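Local coordinates for protein 5'-nucleotidase SURE (Aquifex aeolicus, PDB 2WQK) that probably removes the phosphate from nucleoside 5'-monophosphates, using one divalent metal cation per subunit, at residues A[97-102]-A[216-221]; A[111-116]-A[157-162]; A[121-126]-A[144-149]; A[135-140]-A[168-173]; A[176-181]-A[225-230]. All blocks are in the same frame, centred on the assembly; numbering follows the deposited sequence. Where two conformers were deposited one is given.

All five contacts lie within one SurE subunit, four of them buried and interaction 4 at the surface; interactions 2, 3 and 5 involve strands of its mixed sheet. Interactions 2 and 3 lie about 10 Å apart between centres and pack helices 107-117 and 135-152 against the neighbouring strands 158-165 and 122-128. Interaction 5 joins strand 174-177 to 225-232 at the sheet's end within this chain, and interaction 1, its centre about 7 Å from that of interaction 5, ties helix 217-222 to the loop after strand 88-94. Interaction 4 shares helix 135-152 with interaction 3. Along the chain, interactions 2, 3 and 4 are nested within the loop closed by interaction 1, so residues distant in sequence are gathered round the sheet whose strand 88-94 ends in the metal-binding Asn94.

Interaction 1 (A[97-102]-A[216-221]); sequences PNLGED and TDYWAV. With SO4 (sulfate ion), chain C.
Gly100 gives its backbone N-H to the carboxylate of Asp217 in a short, nearly straight bond: N to OD2 is 2.8 Å, with an angle of 171° at the hydrogen. OD2 is met on its syn side, a little out of the carboxylate plane. The other oxygen, OD1, accepts from Tyr218 N and also from Gly181 N, so one side chain grips two loops at the start of a helix. With CG set between its own backbone N and carbonyl carbon (chi1 51°), Asp217 holds its carboxylate close to that helix end. Helix 217-222 is N-capped by Thr216, whose OG1 accepts from Trp219 N at 3.1 Å, and the segment 97-102 belongs to the loop linking strand 88-94 to helix 107-117 in the SurE fold. An asparagine at Asp217 would probably cost the charged grip on these N-H groups, leaving one of them without its acceptor. Leu99 supplies the apolar part: its CB lies over one face of the Tyr218 ring, 3.9 Å from the centroid, while CD1 meets Val221 CG2 tip to tip at 4.0 Å. Asn98 turns away, its ND2 pairing with Ser126 OG and a sulfate, probably from the crystallisation liquor.

Interaction 2 (A[111-116]-A[157-162]); sequences GAMEGR and DTYLNV
The Tyr159 ring is laid with one face against the backbone of helix 107-117 at Met113. Met113 CA stands 3.9 Å from the ring centroid and 14° off the ring normal, a CH-pi contact displaced toward the rim. Tyr159 has CG between its backbone N and carbonyl carbon (chi1 60°), which carries the ring from strand 158-165 over to the helix. Met113 crosses the phenol end at a slant: its CB lies 3.7 Å from Tyr159 CZ, and CG follows slightly farther off. The thioether then continues away from the strand, so the touching is done by the first two carbons of the side chain and not by sulfur. At the other end of the ring, Ala112 CB approaches Tyr159 CD1 at 3.9 Å from an oblique direction. Arg116, one helical turn after Ala112, sets its CB against Tyr159 CB at 4.1 Å and passes its CG 3.5 Å from Thr158 O, making an aliphatic contact with the strand backbone.

The short axes of helix and strand run almost antiparallel, 161° between their directions and 8.5 Å apart at closest approach. This is helix-on-sheet packing in an alpha/beta core, with strand 158-165 hydrogen-bonded to strand 122-128 and to strand 225-232. Met113 also packs on Tyr105 of the second subunit, which places the contact beside a subunit interface. No hydrogen bond crosses between the two segments; the chemistry is therefore that of dispersion and CH-pi attraction, which depends on the fit of the tyrosine ring to the helix surface.

Interaction 3 (A[121-126]-A[144-149]); sequences PSIAFS and DIVKKV
Ile123 and Phe125, two residues apart on strand 122-128, both point toward helix 135-152 and carry its apolar packing. Among the aliphatic contacts, Ile123 CD1 is the common atom. It meets Val149 CG2 tip to tip at 4.1 Å, and it lies 4.4 Å from Ile145 CG2, with Val146 CG2 at a like distance. Ile123 CG1 is anti to its carbonyl carbon (chi1 -50°) and the chain is extended at chi2 (174°), which carries CD1 far enough to reach methyl groups from two successive helical turns.

The aromatic contact is of another sort. Phe125 CZ meets Val146 CG2 at 3.9 Å, and the methyl sits at the ring edge, near its plane; the two side chains cross at about a right angle. One face of this ring is covered within its own strand by Ile123 CG2, so the two strand side chains brace each other. No hydrogen bond crosses the contact, and all five touching residues are buried.

The short axes are 10.9 Å apart and nearly antiparallel, as expected for the first strand and helix of a beta-alpha-beta unit that is completed by strand 158-165. Val162 of that strand packs against Ile123 and Phe125, while Leu247 of the second subunit packs on Ile145.

Interaction 4 (A[135-140]-A[168-173]); sequences FEEIAK and RYEEIK
Glu137 meets the 168-173 segment from CB to OE1. Its CB sits 3.9 Å from Tyr169 N, and CG passes 4.0 Å from Arg168 CA. The chain then bends at chi2 (-67°), which turns the carboxylate back to the backbone of the short 3-10 turn, with CD 3.9 Å from Tyr169 N. At the tip, OE1 accepts from Tyr169 N at 2.9 Å through its anti lone pair, nearly straight with 172° at the hydrogen. OE1 also takes a hydrogen bond from a water, which accepts from Lys140 NZ and donates to Glu170 OE2. The other oxygen, Glu137 OE2, forms a salt bridge with Lys140 NZ at 3.3 Å, the ammonium standing above the carboxylate plane. An alanine here is likely to leave Tyr169 N without this acceptor and Lys140 without its nearest carboxylate.

Lys140 has a second role: its CB lies over one face of the Tyr169 ring, 3.9 Å from the centroid, a CH-pi contact offset toward the rim. The tyrosine hydroxyl is held by Asp144, one turn farther along the helix. Glu170 is also paired with Arg168, whose NH2 reaches its OE1 at 2.8 Å. This is a surface contact away from the metal site, in which the N-terminal turns of helix 135-152 hold the loop between strands 158-165 and 174-177.

Interaction 5 (A[176-181]-A[225-230]); sequences KVTRQG and YVSVTP
Lys176 lays the middle of its side chain over one face of the Tyr225 ring, with CD 3.9 Å from the centroid and 22° off the ring normal. This CH-pi contact flanks the parallel pairing of strands 174-177 and 225-232, at one end of the mixed sheet of the SurE fold as counted within one chain. The lysine extends from CB to CD and then bends at chi3 (73°) and chi4, so the aliphatic carbons do the overlapping; NZ stands well above the ring, at most a weak cation-pi partner.

The backbone evidence for a parallel register is threefold. Lys176 N donates to Val226 O, Val228 N donates to Lys176 O, and Thr178 N donates to Val228 O, each at 2.9 Å. The last is the most bent at the acceptor, its donor 44° out of the carbonyl plane, just where regular strand pairing ends. Val177 and Val228 share one face of the sheet. On that face Val228 packs on Leu247 of the second subunit; separately, the backbone N of Val177 is hydrogen-bonded to Glu248 of that subunit.

Beyond Val177 the segment is no longer strand, yet it stays in touch: Thr229 CG2 comes 3.7 Å from Gln180 N, and the Gln180 amide reaches Gly100 O with its NE2. Thr178 holds its hydroxyl between its backbone N and carbonyl carbon (chi1 58°), facing two other hydroxyls: its OG1 is hydrogen-bonded to Ser227 OG at 2.7 Å and to Thr229 OG1 at 2.7 Å.

Interaction 1 (A[97-102]-A[216-221])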
# COMPACT_ATOMS: atom_id res chain seq x y z
N PRO A 97 5.67 21.85 -0.10
CA PRO A 97 6.25 22.35 1.14
C PRO A 97 6.28 21.37 2.30
O PRO A 97 5.50 20.40 2.31
CB PRO A 97 5.37 23.54 1.50
CG PRO A 97 4.06 23.17 0.92
CD PRO A 97 4.31 22.36 -0.34
N ASN A 98 7.15 21.65 3.26
CA ASN A 98 7.17 20.97 4.55
C ASN A 98 7.32 22.00 5.66
O ASN A 98 8.44 22.38 6.05
CB ASN A 98 8.28 19.94 4.54
CG ASN A 98 7.90 18.71 3.75
OD1 ASN A 98 6.93 18.00 4.10
ND2 ASN A 98 8.62 18.45 2.65
N LEU A 99 6.15 22.52 6.09
CA LEU A 99 6.06 23.62 7.00
C LEU A 99 5.30 23.22 8.27
O LEU A 99 4.44 22.33 8.27
CB LEU A 99 5.26 24.75 6.33
CG LEU A 99 5.95 25.36 5.13
CD1 LEU A 99 4.94 26.07 4.20
CD2 LEU A 99 7.09 26.30 5.52
N GLY A 100 5.62 23.95 9.32
CA GLY A 100 4.81 23.89 10.53
C GLY A 100 4.73 22.50 11.13
O GLY A 100 5.68 21.72 11.10
N GLU A 101 3.55 22.19 11.62
CA GLU A 101 3.29 20.93 12.31
C GLU A 101 3.50 19.72 11.46
O GLU A 101 3.83 18.60 11.93
CB GLU A 101 1.82 20.89 12.80
CG GLU A 101 1.51 21.91 13.86
CD GLU A 101 2.44 21.83 15.06
OE1 GLU A 101 3.21 20.84 15.18
OE2 GLU A 101 2.41 22.76 15.88
N ASP A 102 3.32 19.90 10.15
CA ASP A 102 3.43 18.79 9.21
C ASP A 102 4.89 18.25 8.95
O ASP A 102 5.10 17.20 8.31
CB ASP A 102 2.61 19.18 7.99
CG ASP A 102 1.10 19.33 8.35
OD1 ASP A 102 0.54 18.41 9.02
OD2 ASP A 102 0.48 20.36 8.01
N THR A 216 7.48 33.07 11.55
CA THR A 216 7.27 31.66 11.22
C THR A 216 7.73 31.28 9.80
O THR A 216 7.84 32.14 8.89
CB THR A 216 5.80 31.25 11.36
OG1 THR A 216 4.99 31.92 10.37
CG2 THR A 216 5.28 31.48 12.78
N ASP A 217 7.93 29.98 9.60
CA ASP A 217 8.22 29.44 8.28
C ASP A 217 7.13 29.80 7.26
O ASP A 217 7.42 30.26 6.14
CB ASP A 217 8.51 27.92 8.35
CG ASP A 217 7.44 27.07 9.11
OD1 ASP A 217 6.41 27.61 9.58
OD2 ASP A 217 7.70 25.82 9.15
N TYR A 218 5.88 29.62 7.65
CA TYR A 218 4.76 29.94 6.75
C TYR A 218 4.81 31.40 6.32
O TYR A 218 4.68 31.71 5.12
CB TYR A 218 3.42 29.73 7.45
CG TYR A 218 3.00 28.32 7.69
CD1 TYR A 218 2.45 27.56 6.69
CD2 TYR A 218 3.09 27.78 8.97
CE1 TYR A 218 2.01 26.25 6.94
CE2 TYR A 218 2.67 26.52 9.21
CZ TYR A 218 2.11 25.76 8.20
OH TYR A 218 1.72 24.48 8.52
N TRP A 219 4.98 32.30 7.28
CA TRP A 219 4.94 33.75 6.92
C TRP A 219 6.04 34.06 5.92
O TRP A 219 5.82 34.79 4.94
CB TRP A 219 5.08 34.64 8.16
CG TRP A 219 4.92 36.11 7.88
CD1 TRP A 219 3.78 36.85 8.06
CD2 TRP A 219 5.91 37.01 7.36
NE1 TRP A 219 4.02 38.15 7.67
CE2 TRP A 219 5.31 38.28 7.26
CE3 TRP A 219 7.25 36.87 7.00
CZ2 TRP A 219 5.99 39.38 6.76
CZ3 TRP A 219 7.93 37.99 6.50
CH2 TRP A 219 7.30 39.22 6.40
N ALA A 220 7.24 33.51 6.13
CA ALA A 220 8.38 33.84 5.26
C ALA A 220 8.04 33.46 3.83
O ALA A 220 8.16 34.30 2.91
CB ALA A 220 9.65 33.09 5.76
N VAL A 221 7.62 32.22 3.59
CA VAL A 221 7.39 31.76 2.21
C VAL A 221 6.16 32.43 1.58
O VAL A 221 6.18 32.71 0.37
CB VAL A 221 7.34 30.22 2.10
CG1 VAL A 221 8.72 29.64 2.44
CG2 VAL A 221 6.24 29.62 2.96
S SO4 C . 7.42 14.48 1.74
O1 SO4 C . 6.42 15.27 1.02
O2 SO4 C . 8.09 13.60 0.72
O3 SO4 C . 8.43 15.31 2.30
O4 SO4 C . 6.80 13.62 2.79
O HOH W 1 1.45 22.80 6.80

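Interaction 2 (A[111-116]-A[157-162])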
# COMPACT_ATOMS: atom_id res chain seq x y z
N GLY A 111 14.82 12.34 5.94
CA GLY A 111 16.14 12.06 5.32
C GLY A 111 17.23 12.93 5.95
O GLY A 111 18.32 12.44 6.28
N ALA A 112 16.96 14.23 6.09
CA ALA A 112 17.95 15.12 6.73
C ALA A 112 18.15 14.74 8.21
O ALA A 112 19.27 14.70 8.70
CB ALA A 112 17.57 16.58 6.59
N MET A 113 17.06 14.40 8.90
CA MET A 113 17.17 13.95 10.28
C MET A 113 18.11 12.76 10.42
O MET A 113 18.94 12.75 11.30
CB MET A 113 15.77 13.61 10.83
CG MET A 113 15.79 13.24 12.30
SD MET A 113 14.22 12.50 12.84
CE MET A 113 14.30 10.94 11.94
N GLU A 114 17.95 11.80 9.53
CA GLU A 114 18.79 10.60 9.55
C GLU A 114 20.27 10.94 9.35
O GLU A 114 21.17 10.36 9.98
CB GLU A 114 18.30 9.54 8.56
CG GLU A 114 16.96 8.96 8.96
CD GLU A 114 16.99 8.08 10.22
OE1 GLU A 114 18.07 7.64 10.67
OE2 GLU A 114 15.89 7.81 10.76
N GLY A 115 20.53 11.87 8.44
CA GLY A 115 21.92 12.32 8.31
C GLY A 115 22.48 12.84 9.61
O GLY A 115 23.58 12.47 10.01
N ARG A 116 21.70 13.67 10.31
CA ARG A 116 22.17 14.26 11.56
C ARG A 116 22.28 13.18 12.66
O ARG A 116 23.20 13.24 13.47
CB ARG A 116 21.27 15.45 11.99
CG ARG A 116 21.89 16.41 12.98
CD ARG A 116 23.37 16.75 12.75
NE ARG A 116 24.25 16.08 13.73
CZ ARG A 116 25.59 16.08 13.79
NH1 ARG A 116 26.19 15.44 14.78
NH2 ARG A 116 26.34 16.71 12.90
N ASP A 157 23.06 20.18 17.93
CA ASP A 157 21.73 19.55 18.10
C ASP A 157 20.83 20.13 17.05
O ASP A 157 19.70 20.55 17.37
CB ASP A 157 21.18 19.80 19.54
CG ASP A 157 19.79 19.19 19.78
OD1 ASP A 157 19.48 18.12 19.19
OD2 ASP A 157 19.02 19.82 20.58
N THR A 158 21.29 20.21 15.80
CA THR A 158 20.40 20.88 14.87
C THR A 158 20.55 20.29 13.46
O THR A 158 21.61 19.88 13.06
CB THR A 158 20.79 22.41 14.82
OG1 THR A 158 20.76 22.95 16.15
CG2 THR A 158 19.87 23.22 13.92
N TYR A 159 19.46 20.34 12.72
CA TYR A 159 19.51 20.19 11.26
C TYR A 159 18.56 21.22 10.68
O TYR A 159 17.71 21.73 11.40
CB TYR A 159 19.24 18.76 10.79
CG TYR A 159 17.89 18.19 11.18
CD1 TYR A 159 16.93 17.97 10.21
CD2 TYR A 159 17.58 17.81 12.50
CE1 TYR A 159 15.68 17.49 10.52
CE2 TYR A 159 16.32 17.30 12.81
CZ TYR A 159 15.38 17.14 11.82
OH TYR A 159 14.13 16.64 12.10
N LEU A 160 18.75 21.58 9.41
CA LEU A 160 17.99 22.68 8.83
C LEU A 160 16.84 22.19 7.95
O LEU A 160 17.01 21.31 7.14
CB LEU A 160 18.91 23.59 8.00
CG LEU A 160 20.11 24.16 8.75
CD1 LEU A 160 20.94 25.04 7.77
CD2 LEU A 160 19.74 24.93 10.01
N ASN A 161 15.72 22.89 8.08
CA ASN A 161 14.54 22.69 7.27
C ASN A 161 14.26 23.93 6.43
O ASN A 161 14.01 24.98 6.98
CB ASN A 161 13.30 22.37 8.09
CG ASN A 161 12.17 21.94 7.21
OD1 ASN A 161 12.36 21.12 6.28
ND2 ASN A 161 10.96 22.51 7.44
N VAL A 162 14.47 23.79 5.11
CA VAL A 162 14.42 24.96 4.20
C VAL A 162 13.24 24.84 3.26
O VAL A 162 13.05 23.78 2.65
CB VAL A 162 15.73 25.08 3.39
CG1 VAL A 162 15.70 26.31 2.47
CG2 VAL A 162 16.95 25.13 4.33

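Interaction 3 (A[121-126]-A[144-149])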
# COMPACT_ATOMS: atom_id res chain seq x y z
N PRO A 121 26.22 16.91 9.23
CA PRO A 121 25.39 18.11 9.09
C PRO A 121 24.42 17.89 7.92
O PRO A 121 24.81 17.33 6.86
CB PRO A 121 26.39 19.23 8.82
CG PRO A 121 27.71 18.66 9.28
CD PRO A 121 27.66 17.22 9.14
N SER A 122 23.17 18.35 8.09
CA SER A 122 22.12 17.97 7.15
C SER A 122 21.08 19.06 6.92
O SER A 122 20.80 19.84 7.81
CB SER A 122 21.44 16.66 7.55
OG SER A 122 22.36 15.60 7.80
N ILE A 123 20.52 19.06 5.71
CA ILE A 123 19.56 20.08 5.29
C ILE A 123 18.51 19.43 4.41
O ILE A 123 18.82 18.63 3.53
CB ILE A 123 20.24 21.19 4.42
CG1 ILE A 123 21.48 21.75 5.09
CG2 ILE A 123 19.26 22.26 4.10
CD1 ILE A 123 22.28 22.74 4.18
N ALA A 124 17.25 19.79 4.70
CA ALA A 124 16.08 19.40 3.88
C ALA A 124 15.66 20.64 3.06
O ALA A 124 15.63 21.74 3.63
CB ALA A 124 14.88 18.97 4.76
N PHE A 125 15.31 20.44 1.77
CA PHE A 125 14.83 21.53 0.92
C PHE A 125 13.49 21.10 0.34
O PHE A 125 13.36 20.01 -0.23
CB PHE A 125 15.79 21.69 -0.26
CG PHE A 125 17.20 22.13 0.12
CD1 PHE A 125 17.46 23.45 0.44
CD2 PHE A 125 18.26 21.24 0.09
CE1 PHE A 125 18.75 23.87 0.76
CE2 PHE A 125 19.56 21.67 0.41
CZ PHE A 125 19.78 22.96 0.73
N SER A 126 12.51 22.01 0.43
CA SER A 126 11.16 21.80 -0.10
C SER A 126 10.70 23.05 -0.83
O SER A 126 11.01 24.15 -0.41
CB SER A 126 10.19 21.49 1.05
OG SER A 126 10.62 20.33 1.73
N ASP A 144 23.28 28.41 -2.90
CA ASP A 144 23.75 29.56 -2.12
C ASP A 144 23.85 29.18 -0.64
O ASP A 144 24.82 29.49 0.03
CB ASP A 144 22.82 30.77 -2.25
CG ASP A 144 22.92 31.49 -3.62
OD1 ASP A 144 23.89 31.27 -4.39
OD2 ASP A 144 21.97 32.24 -3.92
N ILE A 145 22.82 28.50 -0.15
CA ILE A 145 22.79 28.07 1.26
C ILE A 145 23.88 27.05 1.55
O ILE A 145 24.58 27.18 2.55
CB ILE A 145 21.35 27.58 1.63
CG1 ILE A 145 20.36 28.76 1.62
CG2 ILE A 145 21.37 26.81 2.94
CD1 ILE A 145 18.93 28.33 1.75
N VAL A 146 24.00 26.04 0.68
CA VAL A 146 25.03 25.01 0.88
C VAL A 146 26.42 25.65 0.92
O VAL A 146 27.25 25.32 1.79
CB VAL A 146 24.95 23.88 -0.16
CG1 VAL A 146 26.13 22.94 -0.01
CG2 VAL A 146 23.62 23.11 0.01
N LYS A 147 26.66 26.60 0.02
CA LYS A 147 27.97 27.26 0.02
C LYS A 147 28.29 27.93 1.35
O LYS A 147 29.37 27.73 1.94
CB LYS A 147 28.10 28.25 -1.13
CG LYS A 147 29.52 28.73 -1.30
CD LYS A 147 29.62 29.66 -2.49
CE LYS A 147 31.09 30.14 -2.62
NZ LYS A 147 31.29 31.05 -3.79
N LYS A 148 27.31 28.64 1.89
CA LYS A 148 27.49 29.29 3.18
C LYS A 148 27.65 28.29 4.33
O LYS A 148 28.50 28.47 5.21
CB LYS A 148 26.32 30.26 3.47
CG LYS A 148 26.25 31.47 2.50
CD LYS A 148 25.12 32.42 2.93
CE LYS A 148 24.97 33.68 2.06
NZ LYS A 148 26.01 34.68 2.41
N VAL A 149 26.88 27.22 4.30
CA VAL A 149 26.97 26.24 5.37
C VAL A 149 28.33 25.54 5.37
O VAL A 149 28.90 25.22 6.41
CB VAL A 149 25.81 25.23 5.25
CG1 VAL A 149 26.05 23.98 6.12
CG2 VAL A 149 24.48 25.93 5.62

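Interaction 4 (A[135-140]-A[168-173])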
# COMPACT_ATOMS: atom_id res chain seq x y z
N PHE A 135 11.90 24.26 -10.35
CA PHE A 135 12.95 23.60 -9.57
C PHE A 135 14.35 24.11 -9.89
O PHE A 135 15.18 24.16 -9.02
CB PHE A 135 12.88 22.10 -9.77
CG PHE A 135 11.68 21.48 -9.14
CD1 PHE A 135 11.63 21.28 -7.75
CD2 PHE A 135 10.61 21.06 -9.90
CE1 PHE A 135 10.51 20.73 -7.18
CE2 PHE A 135 9.50 20.47 -9.32
CZ PHE A 135 9.47 20.31 -7.96
N GLU A 136 14.63 24.47 -11.16
CA GLU A 136 15.97 24.98 -11.45
C GLU A 136 16.24 26.35 -10.87
O GLU A 136 17.38 26.62 -10.48
CB GLU A 136 16.25 25.00 -12.96
CG GLU A 136 16.20 23.63 -13.54
CD GLU A 136 16.62 23.60 -15.00
OE1 GLU A 136 16.73 24.67 -15.61
OE2 GLU A 136 16.82 22.49 -15.51
N GLU A 137 15.22 27.21 -10.79
CA GLU A 137 15.36 28.47 -10.10
C GLU A 137 15.56 28.24 -8.60
O GLU A 137 16.39 28.86 -7.98
CB GLU A 137 14.13 29.36 -10.31
CG GLU A 137 13.91 29.79 -11.78
CD GLU A 137 14.99 30.70 -12.28
OE1 GLU A 137 15.43 31.59 -11.55
OE2 GLU A 137 15.40 30.53 -13.44
N ILE A 138 14.76 27.35 -8.04
CA ILE A 138 14.87 27.04 -6.61
C ILE A 138 16.25 26.49 -6.26
O ILE A 138 16.81 26.83 -5.20
CB ILE A 138 13.74 26.07 -6.17
CG1 ILE A 138 12.41 26.83 -6.18
CG2 ILE A 138 14.00 25.45 -4.77
CD1 ILE A 138 11.16 25.95 -6.04
N ALA A 139 16.81 25.66 -7.14
CA ALA A 139 18.12 25.06 -6.86
C ALA A 139 19.20 26.11 -6.68
O ALA A 139 20.16 25.91 -5.95
CB ALA A 139 18.54 24.03 -7.94
N LYS A 140 19.04 27.24 -7.37
CA LYS A 140 20.05 28.31 -7.24
C LYS A 140 20.16 28.81 -5.80
O LYS A 140 21.27 28.99 -5.30
CB LYS A 140 19.72 29.49 -8.18
CG LYS A 140 19.75 29.09 -9.64
CD LYS A 140 19.24 30.23 -10.53
CE LYS A 140 19.25 29.83 -11.98
NZ LYS A 140 18.60 30.93 -12.81
N ARG A 168 11.09 33.00 -9.51
CA ARG A 168 12.39 33.12 -10.11
C ARG A 168 13.41 33.57 -9.09
O ARG A 168 13.08 34.33 -8.16
CB ARG A 168 12.35 34.13 -11.28
CG ARG A 168 11.56 33.65 -12.44
CD ARG A 168 11.58 34.68 -13.59
NE ARG A 168 12.93 35.22 -13.82
CZ ARG A 168 13.36 36.44 -13.49
NH1 ARG A 168 12.56 37.33 -12.90
NH2 ARG A 168 14.61 36.77 -13.75
N TYR A 169 14.65 33.11 -9.26
CA TYR A 169 15.73 33.42 -8.34
C TYR A 169 15.83 34.90 -8.03
O TYR A 169 15.94 35.32 -6.90
CB TYR A 169 17.05 32.89 -8.89
CG TYR A 169 18.30 33.14 -8.10
CD1 TYR A 169 18.50 32.52 -6.87
CD2 TYR A 169 19.35 33.90 -8.61
CE1 TYR A 169 19.64 32.69 -6.16
CE2 TYR A 169 20.51 34.09 -7.90
CZ TYR A 169 20.66 33.48 -6.67
OH TYR A 169 21.84 33.66 -5.96
N GLU A 170 15.74 35.72 -9.07
CA GLU A 170 15.90 37.16 -8.87
C GLU A 170 14.72 37.81 -8.16
O GLU A 170 14.84 38.97 -7.70
CB GLU A 170 16.16 37.83 -10.22
CG GLU A 170 17.43 37.29 -10.90
CD GLU A 170 17.22 35.97 -11.68
OE1 GLU A 170 16.07 35.46 -11.82
OE2 GLU A 170 18.24 35.44 -12.17
N GLU A 171 13.58 37.11 -8.10
CA GLU A 171 12.40 37.61 -7.42
C GLU A 171 12.32 37.18 -5.94
O GLU A 171 11.49 37.67 -5.21
CB GLU A 171 11.13 37.11 -8.11
CG GLU A 171 10.87 37.74 -9.50
CD GLU A 171 10.56 39.23 -9.44
OE1 GLU A 171 10.29 39.79 -8.35
OE2 GLU A 171 10.60 39.86 -10.52
N ILE A 172 13.19 36.26 -5.51
CA ILE A 172 13.22 35.87 -4.08
C ILE A 172 13.64 37.11 -3.29
O ILE A 172 14.64 37.77 -3.63
CB ILE A 172 14.24 34.74 -3.85
CG1 ILE A 172 13.79 33.46 -4.55
CG2 ILE A 172 14.47 34.51 -2.32
CD1 ILE A 172 12.66 32.67 -3.83
N LYS A 173 12.91 37.42 -2.23
CA LYS A 173 13.15 38.66 -1.51
C LYS A 173 14.35 38.59 -0.57
O LYS A 173 14.95 39.61 -0.24
CB LYS A 173 11.92 39.12 -0.74
CG LYS A 173 10.71 39.40 -1.57
CD LYS A 173 9.70 40.16 -0.72
CE LYS A 173 8.33 40.22 -1.33
NZ LYS A 173 7.38 40.41 -0.19
O HOH W 2 17.23 33.21 -12.86
O HOH W 3 19.81 33.57 -12.27

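Interaction 5 (A[176-181]-A[225-230])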
# COMPACT_ATOMS: atom_id res chain seq x y z
N LYS A 176 15.29 34.17 5.38
CA LYS A 176 14.99 34.41 6.77
C LYS A 176 15.14 33.13 7.60
O LYS A 176 14.66 32.08 7.20
CB LYS A 176 13.55 34.91 6.92
CG LYS A 176 13.31 36.31 6.33
CD LYS A 176 11.87 36.72 6.45
CE LYS A 176 11.50 37.06 7.87
NZ LYS A 176 12.33 38.14 8.51
N VAL A 177 15.76 33.30 8.74
CA VAL A 177 15.75 32.29 9.80
C VAL A 177 14.38 32.36 10.48
O VAL A 177 13.94 33.44 10.88
CB VAL A 177 16.89 32.52 10.80
CG1 VAL A 177 16.76 31.58 12.04
CG2 VAL A 177 18.24 32.41 10.10
N THR A 178 13.71 31.22 10.61
CA THR A 178 12.31 31.15 11.02
C THR A 178 12.12 30.06 12.11
O THR A 178 12.98 29.18 12.30
CB THR A 178 11.42 30.76 9.83
OG1 THR A 178 11.85 29.50 9.32
CG2 THR A 178 11.45 31.84 8.71
N ARG A 179 11.02 30.18 12.85
CA ARG A 179 10.55 29.09 13.69
C ARG A 179 9.49 28.25 12.99
O ARG A 179 8.82 28.70 12.07
CB ARG A 179 9.98 29.64 15.02
CG ARG A 179 8.71 30.47 14.92
CD ARG A 179 8.21 30.90 16.28
NE ARG A 179 6.92 31.60 16.17
CZ ARG A 179 6.78 32.87 15.94
NH1 ARG A 179 7.84 33.62 15.72
NH2 ARG A 179 5.53 33.38 15.87
N GLN A 180 9.28 27.04 13.49
CA GLN A 180 8.20 26.18 13.04
C GLN A 180 6.87 26.85 13.41
O GLN A 180 6.60 27.10 14.57
CB GLN A 180 8.28 24.83 13.76
CG GLN A 180 7.20 23.82 13.36
CD GLN A 180 7.25 22.59 14.23
OE1 GLN A 180 7.60 22.68 15.39
NE2 GLN A 180 6.88 21.46 13.67
N GLY A 181 6.01 27.10 12.44
CA GLY A 181 4.71 27.69 12.70
C GLY A 181 3.73 26.61 13.14
O GLY A 181 4.04 25.44 13.20
N TYR A 225 10.01 35.07 0.85
CA TYR A 225 11.32 34.83 1.42
C TYR A 225 11.54 33.30 1.55
O TYR A 225 10.61 32.54 1.81
CB TYR A 225 11.40 35.40 2.82
CG TYR A 225 11.29 36.90 2.87
CD1 TYR A 225 12.41 37.67 2.76
CD2 TYR A 225 10.07 37.49 3.10
CE1 TYR A 225 12.31 39.09 2.80
CE2 TYR A 225 9.96 38.88 3.15
CZ TYR A 225 11.08 39.66 3.01
OH TYR A 225 10.93 41.04 3.05
N VAL A 226 12.80 32.91 1.45
CA VAL A 226 13.22 31.56 1.84
C VAL A 226 13.11 31.47 3.36
O VAL A 226 13.46 32.41 4.08
CB VAL A 226 14.65 31.26 1.41
CG1 VAL A 226 15.10 29.88 1.89
CG2 VAL A 226 14.74 31.36 -0.12
N SER A 227 12.58 30.33 3.84
CA SER A 227 12.53 30.02 5.25
C SER A 227 13.60 28.99 5.59
O SER A 227 13.62 27.93 4.96
CB SER A 227 11.17 29.38 5.57
OG SER A 227 11.17 28.77 6.85
N VAL A 228 14.39 29.27 6.62
CA VAL A 228 15.34 28.29 7.15
C VAL A 228 15.05 28.14 8.65
O VAL A 228 15.28 29.06 9.40
CB VAL A 228 16.81 28.71 6.94
CG1 VAL A 228 17.73 27.63 7.51
CG2 VAL A 228 17.14 29.05 5.45
N THR A 229 14.56 26.95 9.05
CA THR A 229 14.25 26.69 10.46
C THR A 229 15.28 25.68 11.00
O THR A 229 15.44 24.61 10.44
CB THR A 229 12.87 26.04 10.63
OG1 THR A 229 11.87 26.85 10.00
CG2 THR A 229 12.54 25.80 12.13
N PRO A 230 15.94 26.03 12.12
CA PRO A 230 16.83 25.08 12.79
C PRO A 230 15.94 24.19 13.67
O PRO A 230 15.19 24.69 14.54
CB PRO A 230 17.73 25.96 13.65
CG PRO A 230 16.89 27.15 13.99
CD PRO A 230 15.87 27.32 12.86